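Local coordinates for protein vanadium-dependent haloperoxidase (Zobellia galactanivorans, PDB 4CIT) that is a bacterial vanadate-binding iodoperoxidase that probably uses hydrogen peroxide to oxidise iodide, at residues M52-F57 against I124-R129; T103-Y108 against P146-D151; A375-T380 against L439-V444. All coordinates share one frame; numbering follows the deposited sequence.

Contact 1 of 3, residues M52-F57 against I124-R129; sequences MIHDIF and IFSEDR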
loop_
_atom_site.group_PDB
_atom_site.type_symbol
_atom_site.label_atom_id
_atom_site.label_comp_id
_atom_site.label_asym_id
_atom_site.label_seq_id
_atom_site.Cartn_x
_atom_site.Cartn_y
_atom_site.Cartn_z
ATOM N N MET A 52 11.167 -2.693 6.004
ATOM C CA MET A 52 10.938 -2.783 4.570
ATOM C C MET A 52 11.908 -2.020 3.718
ATOM O O MET A 52 12.361 -2.542 2.686
ATOM C CB MET A 52 9.481 -2.346 4.221
ATOM C CG MET A 52 8.523 -3.528 4.308
ATOM S SD MET A 52 6.882 -2.984 3.603
ATOM C CE MET A 52 6.656 -1.401 4.233
ATOM N N ILE A 53 12.202 -0.823 4.156
ATOM C CA ILE A 53 13.216 0.022 3.530
ATOM C C ILE A 53 14.556 -0.675 3.600
ATOM O O ILE A 53 15.218 -0.950 2.567
ATOM C CB ILE A 53 13.386 1.345 4.211
ATOM C CG1 ILE A 53 12.083 2.155 4.174
ATOM C CG2 ILE A 53 14.498 2.143 3.506
ATOM C CD1 ILE A 53 12.183 3.411 5.018
ATOM N N HIS A 54 14.930 -1.051 4.816
ATOM C CA HIS A 54 16.182 -1.768 4.989
ATOM C C HIS A 54 16.335 -3.041 4.121
ATOM O O HIS A 54 17.441 -3.276 3.534
ATOM C CB HIS A 54 16.430 -2.070 6.498
ATOM C CG HIS A 54 17.674 -2.837 6.711
ATOM N ND1 HIS A 54 18.926 -2.257 6.616
ATOM C CD2 HIS A 54 17.886 -4.162 6.886
ATOM C CE1 HIS A 54 19.851 -3.177 6.807
ATOM N NE2 HIS A 54 19.250 -4.341 6.976
ATOM N N ASP A 55 15.284 -3.869 3.991
ATOM C CA ASP A 55 15.331 -5.170 3.350
ATOM C C ASP A 55 15.050 -5.091 1.830
ATOM O O ASP A 55 15.089 -6.122 1.119
ATOM C CB ASP A 55 14.279 -6.120 3.993
ATOM C CG ASP A 55 14.663 -6.587 5.404
ATOM O OD1 ASP A 55 15.808 -6.369 5.844
ATOM O OD2 ASP A 55 13.819 -7.237 6.101
ATOM N N ILE A 56 14.724 -3.884 1.397
ATOM C CA ILE A 56 14.506 -3.535 -0.021
ATOM C C ILE A 56 13.349 -4.329 -0.643
ATOM O O ILE A 56 13.426 -4.967 -1.680
ATOM C CB ILE A 56 15.797 -3.536 -0.859
ATOM C CG1 ILE A 56 16.973 -3.039 0.035
ATOM C CG2 ILE A 56 15.608 -2.597 -2.030
ATOM C CD1 ILE A 56 18.295 -2.947 -0.685
ATOM N N PHE A 57 12.218 -4.166 0.000
ATOM C CA PHE A 57 10.958 -4.633 -0.570
ATOM C C PHE A 57 10.434 -3.733 -1.665
ATOM O O PHE A 57 10.368 -2.529 -1.540
ATOM C CB PHE A 57 9.961 -4.892 0.534
ATOM C CG PHE A 57 10.236 -6.166 1.285
ATOM C CD1 PHE A 57 9.915 -7.389 0.731
ATOM C CD2 PHE A 57 10.876 -6.163 2.524
ATOM C CE1 PHE A 57 10.213 -8.605 1.363
ATOM C CE2 PHE A 57 11.151 -7.336 3.163
ATOM C CZ PHE A 57 10.811 -8.568 2.610
ATOM N N ILE A 124 8.860 -10.028 6.876
ATOM C CA ILE A 124 10.115 -9.350 6.540
ATOM C C ILE A 124 11.338 -10.243 6.707
ATOM O O ILE A 124 11.232 -11.301 7.200
ATOM C CB ILE A 124 10.271 -7.951 7.180
ATOM C CG1 ILE A 124 10.032 -7.858 8.669
ATOM C CG2 ILE A 124 9.323 -6.978 6.551
ATOM C CD1 ILE A 124 10.950 -8.681 9.479
ATOM N N PHE A 125 12.513 -9.782 6.251
ATOM C CA PHE A 125 13.747 -10.583 6.341
ATOM C C PHE A 125 14.491 -10.360 7.630
ATOM O O PHE A 125 14.847 -11.332 8.253
ATOM C CB PHE A 125 14.690 -10.356 5.122
ATOM C CG PHE A 125 14.288 -11.169 3.916
ATOM C CD1 PHE A 125 14.491 -12.572 3.896
ATOM C CD2 PHE A 125 13.695 -10.569 2.786
ATOM C CE1 PHE A 125 14.101 -13.337 2.772
ATOM C CE2 PHE A 125 13.284 -11.342 1.686
ATOM C CZ PHE A 125 13.504 -12.716 1.678
ATOM N N SER A 126 14.635 -9.133 8.065
ATOM C CA SER A 126 15.391 -8.770 9.293
ATOM C C SER A 126 14.442 -8.902 10.524
ATOM O O SER A 126 14.040 -7.920 11.107
ATOM C CB SER A 126 15.948 -7.368 9.159
ATOM O OG SER A 126 16.816 -7.259 8.019
ATOM N N GLU A 127 14.129 -10.136 10.877
ATOM C CA GLU A 127 13.185 -10.496 11.938
ATOM C C GLU A 127 13.602 -9.963 13.301
ATOM O O GLU A 127 12.782 -9.507 14.088
ATOM C CB GLU A 127 13.039 -12.037 12.003
ATOM C CG GLU A 127 12.394 -12.636 10.769
ATOM C CD GLU A 127 11.730 -13.987 11.003
ATOM O OE1 GLU A 127 11.806 -14.474 12.136
ATOM O OE2 GLU A 127 11.098 -14.559 10.069
ATOM N N ASP A 128 14.911 -9.893 13.519
ATOM C CA ASP A 128 15.458 -9.369 14.756
ATOM C C ASP A 128 15.035 -7.936 15.062
ATOM O O ASP A 128 14.945 -7.521 16.241
ATOM C CB ASP A 128 16.982 -9.554 14.803
ATOM C CG ASP A 128 17.719 -8.690 13.819
ATOM O OD1 ASP A 128 17.245 -8.426 12.692
ATOM O OD2 ASP A 128 18.860 -8.347 14.163
ATOM N N ARG A 129 14.773 -7.170 14.008
ATOM C CA ARG A 129 14.323 -5.809 14.166
ATOM C C ARG A 129 12.878 -5.688 14.559
ATOM O O ARG A 129 12.527 -4.700 15.117
ATOM C CB ARG A 129 14.605 -4.969 12.915
ATOM C CG ARG A 129 16.103 -5.007 12.563
ATOM C CD ARG A 129 16.399 -4.161 11.316
ATOM N NE ARG A 129 17.842 -4.089 11.052
ATOM C CZ ARG A 129 18.465 -3.010 10.535
ATOM N NH1 ARG A 129 17.803 -1.920 10.150
ATOM N NH2 ARG A 129 19.779 -3.032 10.413
#
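Arg129, extended from CG to NE, stacks its guanidinium over the His54 imidazole, with 3.8 Å between the two centres and the planes tilted by 15°; NH1 lies over the CG side of the ring and NH2 over CE1 and NE2. His54 belongs to the last turn of helix 38-55, which ends in a Schellman motif at Ile56, and this end is tied to the link between helices 108-123 and 128-144. Asp55, next to His54, grips the link with both oxygens. Asp55 OD2 accepts from Ser126 N at 2.8 Å, nearly straight (160°). Phe125 N reaches Asp55 OD2 from the same face at 2.9 Å, more bent (133°) and from above the plane. Ser126 is the centre of an inverse gamma turn, which these bonds are likely to steady. On the apolar side, Phe57 CE2 meets Ile124 CG2 at 3.9 Å, while the Phe57 and Phe125 rings are nearly parallel but so offset that little of either covers the other. Met52 CG touches Ile124 CG2 (4.2 Å); Met52 also packs on Ile65 and Phe66 of helix 59-80. Ser126 OG, at the edge of the His54 ring, donates to the syn lone pair of Asp55 OD1 at 2.6 Å.

Contact 2 of 3, residues T103-Y108 against P146-D151; sequences TKTINY and PVLFSD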
loop_
_atom_site.group_PDB
_atom_site.type_symbol
_atom_site.label_atom_id
_atom_site.label_comp_id
_atom_site.label_asym_id
_atom_site.label_seq_id
_atom_site.Cartn_x
_atom_site.Cartn_y
_atom_site.Cartn_z
ATOM N N THR A 103 -12.470 -19.467 29.805
ATOM C CA THR A 103 -12.016 -19.642 31.145
ATOM C C THR A 103 -10.812 -18.803 31.529
ATOM O O THR A 103 -10.351 -18.845 32.676
ATOM C CB THR A 103 -11.699 -21.160 31.461
ATOM O OG1 THR A 103 -10.532 -21.590 30.791
ATOM C CG2 THR A 103 -12.859 -22.024 31.121
ATOM N N LYS A 104 -10.324 -18.004 30.582
ATOM C CA LYS A 104 -9.175 -17.173 30.834
ATOM C C LYS A 104 -9.589 -15.744 30.653
ATOM O O LYS A 104 -10.503 -15.455 29.885
ATOM C CB LYS A 104 -8.096 -17.519 29.852
ATOM C CG LYS A 104 -7.366 -18.771 30.304
ATOM C CD LYS A 104 -6.511 -19.300 29.200
ATOM C CE LYS A 104 -6.000 -20.688 29.601
ATOM N NZ LYS A 104 -4.992 -20.541 30.664
ATOM N N THR A 105 -8.915 -14.861 31.350
ATOM C CA THR A 105 -9.122 -13.391 31.204
ATOM C C THR A 105 -8.069 -13.010 30.147
ATOM O O THR A 105 -6.841 -13.217 30.322
ATOM C CB THR A 105 -8.901 -12.629 32.509
ATOM O OG1 THR A 105 -9.954 -13.011 33.446
ATOM C CG2 THR A 105 -9.045 -11.156 32.315
ATOM N N ILE A 106 -8.566 -12.505 29.026
ATOM C CA ILE A 106 -7.665 -12.104 27.941
ATOM C C ILE A 106 -7.911 -10.655 27.594
ATOM O O ILE A 106 -9.081 -10.204 27.463
ATOM C CB ILE A 106 -8.014 -12.987 26.744
ATOM C CG1 ILE A 106 -7.493 -14.406 26.988
ATOM C CG2 ILE A 106 -7.392 -12.478 25.436
ATOM C CD1 ILE A 106 -8.140 -15.421 26.089
ATOM N N ASN A 107 -6.834 -9.931 27.293
ATOM C CA ASN A 107 -6.974 -8.520 26.879
ATOM C C ASN A 107 -6.873 -8.648 25.320
ATOM O O ASN A 107 -5.803 -9.001 24.777
ATOM C CB ASN A 107 -5.839 -7.686 27.418
ATOM C CG ASN A 107 -5.837 -6.257 26.867
ATOM O OD1 ASN A 107 -6.190 -5.985 25.690
ATOM N ND2 ASN A 107 -5.502 -5.303 27.760
ATOM N N TYR A 108 -8.020 -8.488 24.656
ATOM C CA TYR A 108 -8.075 -8.783 23.221
ATOM C C TYR A 108 -7.253 -7.794 22.396
ATOM O O TYR A 108 -6.730 -8.169 21.336
ATOM C CB TYR A 108 -9.544 -8.870 22.721
ATOM C CG TYR A 108 -10.358 -9.858 23.550
ATOM C CD1 TYR A 108 -10.013 -11.173 23.616
ATOM C CD2 TYR A 108 -11.398 -9.429 24.308
ATOM C CE1 TYR A 108 -10.753 -12.053 24.368
ATOM C CE2 TYR A 108 -12.108 -10.281 25.082
ATOM C CZ TYR A 108 -11.787 -11.604 25.079
ATOM O OH TYR A 108 -12.491 -12.463 25.918
ATOM N N PRO A 146 1.740 -10.587 34.572
ATOM C CA PRO A 146 2.235 -11.739 33.909
ATOM C C PRO A 146 1.191 -12.729 33.446
ATOM O O PRO A 146 1.401 -13.309 32.330
ATOM C CB PRO A 146 3.216 -12.397 34.927
ATOM C CG PRO A 146 3.192 -11.562 36.129
ATOM C CD PRO A 146 2.338 -10.380 35.924
ATOM N N VAL A 147 0.169 -12.986 34.267
ATOM C CA VAL A 147 -0.880 -13.922 33.894
ATOM C C VAL A 147 -1.741 -13.391 32.721
ATOM O O VAL A 147 -1.930 -14.137 31.734
ATOM C CB VAL A 147 -1.765 -14.349 35.044
ATOM C CG1 VAL A 147 -2.865 -15.243 34.490
ATOM C CG2 VAL A 147 -0.861 -15.150 36.049
ATOM N N LEU A 148 -2.175 -12.129 32.793
ATOM C CA LEU A 148 -2.909 -11.523 31.718
ATOM C C LEU A 148 -2.044 -11.514 30.426
ATOM O O LEU A 148 -2.571 -11.767 29.306
ATOM C CB LEU A 148 -3.300 -10.122 32.081
ATOM C CG LEU A 148 -4.102 -9.390 31.010
ATOM C CD1 LEU A 148 -5.412 -10.108 30.717
ATOM C CD2 LEU A 148 -4.345 -7.952 31.462
ATOM N N PHE A 149 -0.780 -11.167 30.558
ATOM C CA PHE A 149 0.141 -11.132 29.428
ATOM C C PHE A 149 0.300 -12.488 28.803
ATOM O O PHE A 149 0.090 -12.636 27.598
ATOM C CB PHE A 149 1.511 -10.590 29.827
ATOM C CG PHE A 149 2.612 -10.901 28.844
ATOM C CD1 PHE A 149 2.636 -10.250 27.597
ATOM C CD2 PHE A 149 3.592 -11.865 29.093
ATOM C CE1 PHE A 149 3.648 -10.536 26.680
ATOM C CE2 PHE A 149 4.540 -12.207 28.115
ATOM C CZ PHE A 149 4.588 -11.486 26.964
ATOM N N SER A 150 0.556 -13.507 29.621
ATOM C CA SER A 150 0.730 -14.841 29.124
ATOM C C SER A 150 -0.500 -15.381 28.324
ATOM O O SER A 150 -0.367 -15.965 27.190
ATOM C CB SER A 150 1.007 -15.814 30.301
ATOM O OG SER A 150 1.262 -17.085 29.702
ATOM N N ASP A 151 -1.689 -15.199 28.905
ATOM C CA ASP A 151 -2.933 -15.747 28.320
ATOM C C ASP A 151 -3.248 -14.987 27.053
ATOM O O ASP A 151 -3.673 -15.572 26.045
ATOM C CB ASP A 151 -4.116 -15.637 29.284
ATOM C CG ASP A 151 -3.974 -16.646 30.504
ATOM O OD1 ASP A 151 -3.264 -17.633 30.362
ATOM O OD2 ASP A 151 -4.576 -16.402 31.515
HETATM O O HOH W 1 -5.289 -13.874 32.361
HETATM O O HOH W 2 -7.340 -16.034 33.427
#
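Asp151 points its CB at the loop before helix 108-123, and its side chain meets Lys104 and Thr105 atom by atom. Asp151 CB lies 3.8 Å from Thr105 O. CG rests against the Lys104 chain, nearest its CD, the two side chains crossing at about a right angle. Asp151 OD1 forms a salt bridge with Lys104 NZ, long at 3.4 Å and weak as a hydrogen bond; the bend at the end of the lysine (chi4 -72°) turns NZ back to it. Asp151 OD2 works through water: one molecule donates to it at 2.8 Å and also to Thr105 O, and a second, accepting from Thr105 N, reaches OD2 only weakly. Both polar backbone atoms of Thr105 are thus bridged to one carboxylate oxygen. With Asp151 replaced by an alanine, Lys104 NZ would probably lose this counter-charge and the two waters their shared acceptor. One turn back, chi1 of Leu148 (-179°) extends CG away from the backbone N, and chi2 then turns CD1 onto the loop backbone. Leu148 CD1 lies 3.4 Å from Thr105 O and 3.7 Å from Asn107 N. Ser152 OG bonds both Asn107 N and Leu148 O. The contact lies at the surface, where the first turns of helix 146-167 meet the loop that follows helix 59-80; there Asn107 serves as N-cap of helix 108-123, its OD1 accepting from Leu110 N.

Contact 3 of 3, residues A375-T380 against L439-V444; sequences ASVVLT and LGTFVV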
loop_
_atom_site.group_PDB
_atom_site.type_symbol
_atom_site.label_atom_id
_atom_site.label_comp_id
_atom_site.label_asym_id
_atom_site.label_seq_id
_atom_site.Cartn_x
_atom_site.Cartn_y
_atom_site.Cartn_z
ATOM N N ALA A 375 -6.931 3.746 -2.286
ATOM C CA ALA A 375 -6.792 4.148 -0.908
ATOM C C ALA A 375 -7.709 5.362 -0.590
ATOM O O ALA A 375 -8.273 5.463 0.508
ATOM C CB ALA A 375 -5.352 4.442 -0.599
ATOM N N SER A 376 -7.715 6.355 -1.457
ATOM C CA SER A 376 -8.576 7.512 -1.353
ATOM C C SER A 376 -10.085 7.205 -1.163
ATOM O O SER A 376 -10.836 7.819 -0.332
ATOM C CB SER A 376 -8.468 8.299 -2.630
ATOM O OG SER A 376 -9.060 9.572 -2.434
ATOM N N VAL A 377 -10.552 6.295 -1.970
ATOM C CA VAL A 377 -11.942 5.830 -1.881
ATOM C C VAL A 377 -12.248 5.218 -0.534
ATOM O O VAL A 377 -13.235 5.532 0.120
ATOM C CB VAL A 377 -12.300 4.875 -3.031
ATOM C CG1 VAL A 377 -13.579 4.140 -2.741
ATOM C CG2 VAL A 377 -12.428 5.677 -4.319
ATOM N N VAL A 378 -11.379 4.322 -0.079
ATOM C CA VAL A 378 -11.555 3.703 1.239
ATOM C C VAL A 378 -11.518 4.711 2.357
ATOM O O VAL A 378 -12.439 4.718 3.190
ATOM C CB VAL A 378 -10.496 2.575 1.510
ATOM C CG1 VAL A 378 -10.662 2.039 2.927
ATOM C CG2 VAL A 378 -10.702 1.485 0.500
ATOM N N LEU A 379 -10.542 5.625 2.361
ATOM C CA LEU A 379 -10.440 6.574 3.460
ATOM C C LEU A 379 -11.581 7.582 3.425
ATOM O O LEU A 379 -12.043 8.051 4.476
ATOM C CB LEU A 379 -9.057 7.290 3.443
ATOM C CG LEU A 379 -7.912 6.290 3.740
ATOM C CD1 LEU A 379 -6.579 7.033 3.613
ATOM C CD2 LEU A 379 -7.948 5.592 5.070
ATOM N N THR A 380 -11.993 7.930 2.210
ATOM C CA THR A 380 -13.178 8.800 2.088
ATOM C C THR A 380 -14.420 8.122 2.679
ATOM O O THR A 380 -15.224 8.739 3.364
ATOM C CB THR A 380 -13.384 9.219 0.677
ATOM O OG1 THR A 380 -12.173 9.874 0.229
ATOM C CG2 THR A 380 -14.635 10.156 0.540
ATOM N N LEU A 439 -11.902 0.017 -8.352
ATOM C CA LEU A 439 -11.543 -1.113 -7.502
ATOM C C LEU A 439 -11.879 -0.809 -6.009
ATOM O O LEU A 439 -12.424 -1.648 -5.302
ATOM C CB LEU A 439 -10.077 -1.480 -7.714
ATOM C CG LEU A 439 -9.558 -2.706 -6.944
ATOM C CD1 LEU A 439 -8.371 -3.326 -7.709
ATOM C CD2 LEU A 439 -9.098 -2.282 -5.561
ATOM N N GLY A 440 -11.573 0.384 -5.549
ATOM C CA GLY A 440 -11.743 0.746 -4.165
ATOM C C GLY A 440 -13.244 0.819 -3.868
ATOM O O GLY A 440 -13.649 0.346 -2.783
ATOM N N THR A 441 -14.060 1.288 -4.845
ATOM C CA THR A 441 -15.533 1.266 -4.743
ATOM C C THR A 441 -16.084 -0.124 -4.590
ATOM O O THR A 441 -16.960 -0.398 -3.731
ATOM C CB THR A 441 -16.185 2.056 -5.917
ATOM O OG1 THR A 441 -15.669 3.423 -5.834
ATOM C CG2 THR A 441 -17.736 2.079 -5.827
ATOM N N PHE A 442 -15.568 -1.040 -5.389
ATOM C CA PHE A 442 -15.991 -2.426 -5.284
ATOM C C PHE A 442 -15.658 -2.992 -3.866
ATOM O O PHE A 442 -16.483 -3.715 -3.252
ATOM C CB PHE A 442 -15.269 -3.226 -6.372
ATOM C CG PHE A 442 -15.388 -4.724 -6.256
ATOM C CD1 PHE A 442 -16.568 -5.407 -6.674
ATOM C CD2 PHE A 442 -14.352 -5.424 -5.789
ATOM C CE1 PHE A 442 -16.720 -6.788 -6.488
ATOM C CE2 PHE A 442 -14.438 -6.806 -5.694
ATOM C CZ PHE A 442 -15.603 -7.474 -6.025
ATOM N N VAL A 443 -14.426 -2.782 -3.406
ATOM C CA VAL A 443 -14.003 -3.265 -2.074
ATOM C C VAL A 443 -14.918 -2.684 -1.005
ATOM O O VAL A 443 -15.404 -3.431 -0.138
ATOM C CB VAL A 443 -12.509 -2.988 -1.764
ATOM C CG1 VAL A 443 -12.172 -3.273 -0.307
ATOM C CG2 VAL A 443 -11.605 -3.687 -2.704
ATOM N N VAL A 444 -15.209 -1.395 -1.064
ATOM C CA VAL A 444 -16.036 -0.829 -0.005
ATOM C C VAL A 444 -17.504 -1.310 -0.069
ATOM O O VAL A 444 -18.156 -1.440 0.941
ATOM C CB VAL A 444 -15.943 0.693 0.109
ATOM C CG1 VAL A 444 -14.535 1.078 0.401
ATOM C CG2 VAL A 444 -16.429 1.381 -1.085
#
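The flat group that matters is the peptide linking Gly440 to Thr441: Val377 CG1 stands almost squarely above one of its faces, 3.5 Å from Gly440 C and 3.6 Å from Thr441 N. The oxygen of the same peptide, Gly440 O, is taken up within its own helix by Val444 N. Val377 can settle there because glycine presents bare backbone toward it, and the CA atoms of Val377 and Gly440 come within 5.6 Å. This is close helix packing over a glycine: the axes of the two short segments come within 8.2 Å, crossing at -38°. The chi1 of Val377 (165°) puts CG1 anti to N and so drives that methyl, rather than CG2, into the notch. Thr441 borders the notch, with Thr441 OG1 lying 3.8 Å from Val377 CG1 while it hydrogen-bonds Arg437 O. Further along, Val444 closes the seam: Val444 CG1 meets Val378 CG2 at 3.9 Å, and its CG2 lies more loosely against Val377 CG1. No hydrogen bond crosses between the segments. Val378 also packs on Lys316 and Ala320 of helix 307-335, and Leu439 on Ser327 of that helix, so helices 307-335, 367-383 and 426-446 pack together, largely within the PAP2 family region. Helix 367-383 starts beside the vanadate, with Gly367 and His368 in the pocket, and helix 426-446 follows soon after His424, another pocket residue; helices 407-420 and 288-302 cover other sides of helix 367-383.

Contacts 1 and 2 interlock along the chain, their segments alternating: contact 1 closes the end of helix 38-55 on the turn before helix 128-144, and contact 2 sets the following helix, 146-167, against the loop leading into helix 108-123. Their centres are about 30 Å apart, with contact 2 farther from the middle of the molecule. Contact 3 comes later in sequence, inside the PAP2 region, with its centre about 29 Å from that of contact 1 and about 36 Å from that of contact 2. Contacts 1 and 3 lie on opposite sides of the chain's centre. Contact 3 alone joins two helices whose N-terminal ends lie by vanadate-pocket residues; contacts 1 and 2 join N-terminal helices and loops.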